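Local coordinates for sulfur oxidation protein SOXB (Thermus thermophilus, PDB 2WDD) that probably hydrolyses the sulfur-sulfur bond of cysteine S-thiosulfonate in the Sox sulfur-oxidation pathway, with a two-manganese centre, as a member of the 5'-nucleotidase family, at residues F180-D192 against A211-K223. Residues are numbered along the deposited sequence; the frame is centred on the assembly and turned at random.
With TBU (tertiary-butyl alcohol), chain E.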
loop_
_atom_site.group_PDB
_atom_site.type_symbol
_atom_site.label_atom_id
_atom_site.label_comp_id
_atom_site.label_asym_id
_atom_site.label_seq_id
_atom_site.Cartn_x
_atom_site.Cartn_y
_atom_site.Cartn_z
ATOM N N PHE A 180 -14.275 14.997 7.838
ATOM C CA PHE A 180 -14.075 14.810 6.397
ATOM C C PHE A 180 -15.188 15.480 5.578
ATOM O O PHE A 180 -16.356 15.140 5.722
ATOM C CB PHE A 180 -14.026 13.301 6.122
ATOM C CG PHE A 180 -13.748 12.935 4.685
ATOM C CD1 PHE A 180 -12.623 13.411 4.038
ATOM C CD2 PHE A 180 -14.614 12.092 3.995
ATOM C CE1 PHE A 180 -12.361 13.049 2.721
ATOM C CE2 PHE A 180 -14.362 11.733 2.683
ATOM C CZ PHE A 180 -13.236 12.205 2.048
ATOM N N ARG A 181 -14.818 16.422 4.709
ATOM C CA ARG A 181 -15.811 17.149 3.914
ATOM C C ARG A 181 -16.229 16.427 2.639
ATOM O O ARG A 181 -17.234 16.768 2.021
ATOM C CB ARG A 181 -15.348 18.574 3.629
ATOM C CG ARG A 181 -15.287 19.445 4.884
ATOM C CD ARG A 181 -14.568 20.759 4.627
ATOM N NE ARG A 181 -15.137 21.477 3.489
ATOM C CZ ARG A 181 -16.203 22.264 3.564
ATOM N NH1 ARG A 181 -16.816 22.441 4.726
ATOM N NH2 ARG A 181 -16.656 22.875 2.476
ATOM N N GLY A 182 -15.472 15.409 2.254
ATOM C CA GLY A 182 -15.828 14.623 1.094
ATOM C C GLY A 182 -16.923 13.661 1.505
ATOM O O GLY A 182 -17.397 13.694 2.654
ATOM N N GLU A 183 -17.335 12.807 0.575
ATOM C CA GLU A 183 -18.358 11.810 0.842
ATOM C C GLU A 183 -17.760 10.406 0.838
ATOM O O GLU A 183 -17.298 9.921 -0.192
ATOM C CB GLU A 183 -19.515 11.889 -0.161
ATOM C CG GLU A 183 -20.548 10.817 0.119
ATOM C CD GLU A 183 -21.755 10.882 -0.780
ATOM O OE1 GLU A 183 -22.755 10.231 -0.437
ATOM O OE2 GLU A 183 -21.697 11.555 -1.826
ATOM N N PHE A 184 -17.795 9.754 1.996
ATOM C CA PHE A 184 -17.272 8.399 2.143
ATOM C C PHE A 184 -18.237 7.405 1.500
ATOM O O PHE A 184 -19.445 7.469 1.736
ATOM C CB PHE A 184 -17.104 8.067 3.638
ATOM C CG PHE A 184 -16.434 6.743 3.897
ATOM C CD1 PHE A 184 -15.059 6.668 4.022
ATOM C CD2 PHE A 184 -17.172 5.574 3.989
ATOM C CE1 PHE A 184 -14.423 5.457 4.228
ATOM C CE2 PHE A 184 -16.548 4.352 4.194
ATOM C CZ PHE A 184 -15.168 4.295 4.314
ATOM N N LEU A 185 -17.708 6.502 0.680
ATOM C CA LEU A 185 -18.528 5.500 0.003
ATOM C C LEU A 185 -18.066 4.090 0.347
ATOM O O LEU A 185 -16.869 3.846 0.484
ATOM C CB LEU A 185 -18.421 5.667 -1.522
ATOM C CG LEU A 185 -18.830 7.005 -2.123
ATOM C CD1 LEU A 185 -18.522 7.030 -3.619
ATOM C CD2 LEU A 185 -20.318 7.265 -1.872
ATOM N N SER A 186 -19.013 3.158 0.415
ATOM C CA SER A 186 -18.711 1.741 0.596
ATOM C C SER A 186 -19.987 0.927 0.497
ATOM O O SER A 186 -20.899 1.103 1.306
ATOM C CB SER A 186 -18.005 1.467 1.928
ATOM O OG SER A 186 -16.609 1.745 1.843
ATOM N N TYR A 187 -20.066 0.051 -0.498
ATOM C CA TYR A 187 -21.248 -0.791 -0.655
ATOM C C TYR A 187 -21.194 -1.948 0.343
ATOM O O TYR A 187 -22.226 -2.536 0.691
ATOM C CB TYR A 187 -21.317 -1.366 -2.085
ATOM C CG TYR A 187 -20.506 -2.640 -2.255
ATOM C CD1 TYR A 187 -21.082 -3.893 -2.044
ATOM C CD2 TYR A 187 -19.143 -2.586 -2.513
ATOM C CE1 TYR A 187 -20.336 -5.057 -2.146
ATOM C CE2 TYR A 187 -18.380 -3.745 -2.590
ATOM C CZ TYR A 187 -18.978 -4.976 -2.417
ATOM O OH TYR A 187 -18.221 -6.122 -2.490
ATOM N N ASN A 188 -19.985 -2.281 0.798
ATOM C CA ASN A 188 -19.770 -3.483 1.588
ATOM C C ASN A 188 -19.689 -3.441 3.108
ATOM O O ASN A 188 -19.669 -4.499 3.736
ATOM C CB ASN A 188 -18.600 -4.304 1.023
ATOM C CG ASN A 188 -17.277 -3.551 1.052
ATOM O OD1 ASN A 188 -17.205 -2.353 0.748
ATOM N ND2 ASN A 188 -16.214 -4.258 1.431
ATOM N N ILE A 189 -19.603 -2.253 3.691
ATOM C CA ILE A 189 -19.515 -2.143 5.144
ATOM C C ILE A 189 -20.949 -2.149 5.663
ATOM O O ILE A 189 -21.705 -1.210 5.422
ATOM C CB ILE A 189 -18.744 -0.889 5.573
ATOM C CG1 ILE A 189 -17.310 -0.948 5.023
ATOM C CG2 ILE A 189 -18.691 -0.776 7.110
ATOM C CD1 ILE A 189 -16.519 0.325 5.203
ATOM N N VAL A 190 -21.322 -3.231 6.340
ATOM C CA VAL A 190 -22.687 -3.388 6.833
ATOM C C VAL A 190 -22.667 -3.801 8.292
ATOM O O VAL A 190 -21.652 -4.266 8.809
ATOM C CB VAL A 190 -23.466 -4.428 5.983
ATOM C CG1 VAL A 190 -23.416 -4.062 4.491
ATOM C CG2 VAL A 190 -22.924 -5.851 6.215
ATOM N N ASP A 191 -23.807 -3.663 8.953
ATOM C CA ASP A 191 -23.896 -4.091 10.338
ATOM C C ASP A 191 -23.877 -5.616 10.340
ATOM O O ASP A 191 -24.499 -6.248 9.482
ATOM C CB ASP A 191 -25.211 -3.612 10.945
ATOM C CG ASP A 191 -25.411 -4.145 12.328
ATOM O OD1 ASP A 191 -24.686 -3.684 13.229
ATOM O OD2 ASP A 191 -26.183 -5.115 12.476
ATOM N N ASP A 192 -23.143 -6.214 11.275
ATOM C CA ASP A 192 -22.992 -7.664 11.289
ATOM C C ASP A 192 -24.169 -8.503 11.783
ATOM O O ASP A 192 -24.157 -9.734 11.683
ATOM C CB ASP A 192 -21.665 -8.085 11.936
ATOM C CG ASP A 192 -21.674 -7.964 13.454
ATOM O OD1 ASP A 192 -22.650 -7.431 14.027
ATOM O OD2 ASP A 192 -20.683 -8.401 14.077
ATOM N N ALA A 211 -24.214 11.235 -16.849
ATOM C CA ALA A 211 -24.186 11.043 -15.404
ATOM C C ALA A 211 -23.198 9.912 -15.128
ATOM O O ALA A 211 -23.279 8.837 -15.732
ATOM C CB ALA A 211 -25.569 10.693 -14.889
ATOM N N LEU A 212 -22.260 10.172 -14.223
ATOM C CA LEU A 212 -21.225 9.201 -13.878
ATOM C C LEU A 212 -21.382 8.789 -12.427
ATOM O O LEU A 212 -21.356 9.637 -11.543
ATOM C CB LEU A 212 -19.850 9.845 -14.053
ATOM C CG LEU A 212 -18.600 9.018 -13.730
ATOM C CD1 LEU A 212 -18.444 7.888 -14.731
ATOM C CD2 LEU A 212 -17.364 9.912 -13.752
ATOM N N ALA A 213 -21.497 7.490 -12.189
ATOM C CA ALA A 213 -21.591 6.972 -10.821
ATOM C C ALA A 213 -20.206 6.551 -10.327
ATOM O O ALA A 213 -19.476 5.865 -11.040
ATOM C CB ALA A 213 -22.520 5.764 -10.770
ATOM N N VAL A 214 -19.892 6.910 -9.082
ATOM C CA VAL A 214 -18.672 6.455 -8.412
ATOM C C VAL A 214 -19.190 5.522 -7.316
ATOM O O VAL A 214 -19.917 5.959 -6.412
ATOM C CB VAL A 214 -17.875 7.610 -7.782
ATOM C CG1 VAL A 214 -16.646 7.077 -7.005
ATOM C CG2 VAL A 214 -17.412 8.602 -8.837
ATOM N N VAL A 215 -18.879 4.235 -7.436
ATOM C CA VAL A 215 -19.279 3.229 -6.453
ATOM C C VAL A 215 -18.043 2.962 -5.603
ATOM O O VAL A 215 -16.937 2.912 -6.135
ATOM C CB VAL A 215 -19.733 1.922 -7.145
ATOM C CG1 VAL A 215 -20.150 0.855 -6.120
ATOM C CG2 VAL A 215 -20.847 2.207 -8.160
ATOM N N GLY A 216 -18.207 2.811 -4.293
ATOM C CA GLY A 216 -17.064 2.532 -3.442
ATOM C C GLY A 216 -17.026 1.120 -2.882
ATOM O O GLY A 216 -18.052 0.523 -2.557
ATOM N N ALA A 217 -15.816 0.594 -2.739
ATOM C CA ALA A 217 -15.615 -0.716 -2.121
ATOM C C ALA A 217 -14.430 -0.646 -1.171
ATOM O O ALA A 217 -13.338 -0.245 -1.567
ATOM C CB ALA A 217 -15.386 -1.796 -3.162
ATOM N N SER A 218 -14.673 -0.966 0.097
ATOM C CA SER A 218 -13.598 -1.011 1.085
ATOM C C SER A 218 -13.001 -2.424 1.145
ATOM O O SER A 218 -13.592 -3.392 0.669
ATOM C CB SER A 218 -14.111 -0.587 2.459
ATOM O OG SER A 218 -14.255 0.818 2.510
ATOM N N TYR A 219 -11.818 -2.543 1.737
ATOM C CA TYR A 219 -11.128 -3.831 1.798
ATOM C C TYR A 219 -11.999 -4.880 2.476
ATOM O O TYR A 219 -12.455 -4.673 3.597
ATOM C CB TYR A 219 -9.828 -3.667 2.580
ATOM C CG TYR A 219 -8.920 -4.874 2.541
ATOM C CD1 TYR A 219 -8.523 -5.439 1.335
ATOM C CD2 TYR A 219 -8.401 -5.403 3.714
ATOM C CE1 TYR A 219 -7.677 -6.535 1.296
ATOM C CE2 TYR A 219 -7.540 -6.496 3.684
ATOM C CZ TYR A 219 -7.172 -7.043 2.482
ATOM O OH TYR A 219 -6.304 -8.124 2.462
ATOM N N PRO A 220 -12.213 -6.032 1.820
ATOM C CA PRO A 220 -13.111 -7.049 2.399
ATOM C C PRO A 220 -12.535 -7.882 3.538
ATOM O O PRO A 220 -13.280 -8.599 4.221
ATOM C CB PRO A 220 -13.433 -7.962 1.210
ATOM C CG PRO A 220 -12.329 -7.730 0.227
ATOM C CD PRO A 220 -11.903 -6.304 0.401
ATOM N N TYR A 221 -11.225 -7.803 3.742
ATOM C CA TYR A 221 -10.580 -8.646 4.739
ATOM C C TYR A 221 -10.093 -7.931 5.989
ATOM O O TYR A 221 -9.179 -8.397 6.675
ATOM C CB TYR A 221 -9.467 -9.461 4.081
ATOM C CG TYR A 221 -9.938 -10.174 2.835
ATOM C CD1 TYR A 221 -10.919 -11.158 2.903
ATOM C CD2 TYR A 221 -9.440 -9.835 1.585
ATOM C CE1 TYR A 221 -11.367 -11.805 1.759
ATOM C CE2 TYR A 221 -9.868 -10.491 0.438
ATOM C CZ TYR A 221 -10.831 -11.474 0.535
ATOM O OH TYR A 221 -11.280 -12.112 -0.602
ATOM N N VAL A 222 -10.729 -6.816 6.314
ATOM C CA VAL A 222 -10.349 -6.062 7.501
ATOM C C VAL A 222 -10.402 -6.896 8.780
ATOM O O VAL A 222 -9.553 -6.749 9.661
ATOM C CB VAL A 222 -11.197 -4.771 7.633
ATOM C CG1 VAL A 222 -10.807 -3.988 8.877
ATOM C CG2 VAL A 222 -11.056 -3.895 6.383
ATOM N N LYS A 223 -11.434 -7.723 8.921
ATOM C CA LYS A 223 -11.608 -8.487 10.149
ATOM C C LYS A 223 -10.506 -9.489 10.495
ATOM O O LYS A 223 -10.147 -9.641 11.663
ATOM C CB LYS A 223 -13.009 -9.095 10.231
ATOM C CG LYS A 223 -14.115 -8.051 10.085
ATOM C CD LYS A 223 -15.455 -8.550 10.604
ATOM C CE LYS A 223 -15.471 -8.634 12.125
ATOM N NZ LYS A 223 -15.702 -7.315 12.779
HETATM O O TBU E . -16.140 -8.953 7.493
HETATM C C TBU E . -16.519 -10.350 7.497
HETATM C C1 TBU E . -17.968 -10.495 7.879
HETATM C C2 TBU E . -16.369 -11.061 6.143
HETATM C C3 TBU E . -15.672 -11.076 8.529
HETATM O O HOH W 1 -17.977 -8.224 14.158
#
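Asn188 reads the backbone of Ser218 with both ends of its amide. OD1 accepts from Ser218 N at 3.0 Å, in the carbonyl plane and on a lone pair, while ND2 donates a hydrogen bond to Ser218 O at 2.9 Å, arriving 44° above that carbonyl's plane. CG lies between the backbone N and the carbonyl carbon (chi1 62°), which turns the amide across to residues 217-218. A second bond from ND2, to Phe236 O, further fixes its rotation. Alongside, Ser186 OG and Ser218 OG are hydrogen-bonded at 2.6 Å; Ser186 OG donates to Leu185 O, and Ser218 OG reaches Ser162. The CD1 methyl of Ile189 packs against Ser218 OG. Tyr187 N donates to Gly216 O at 2.9 Å, and the tyrosine ring turns its edge to that oxygen and to Ala217 CB, CE2 standing 3.6 Å from the methyl. Here the loop joining strands 183-184 and 190-191 crosses the end of strand 210-217, linking the two central sheets of the layered metallophosphoesterase-like domain. Bare Gly216 lets Leu185 CB approach its CA to 3.9 Å, and Leu185 CD1 meets Val214 CG1 at about a right angle. Beyond the strand, Tyr219 packs near the manganese ligands His163 and His286. Farther along, a water bridges Asp192 OD2 and Lys223 NZ, and the lysine's bent chain lies against tertiary-butyl alcohol.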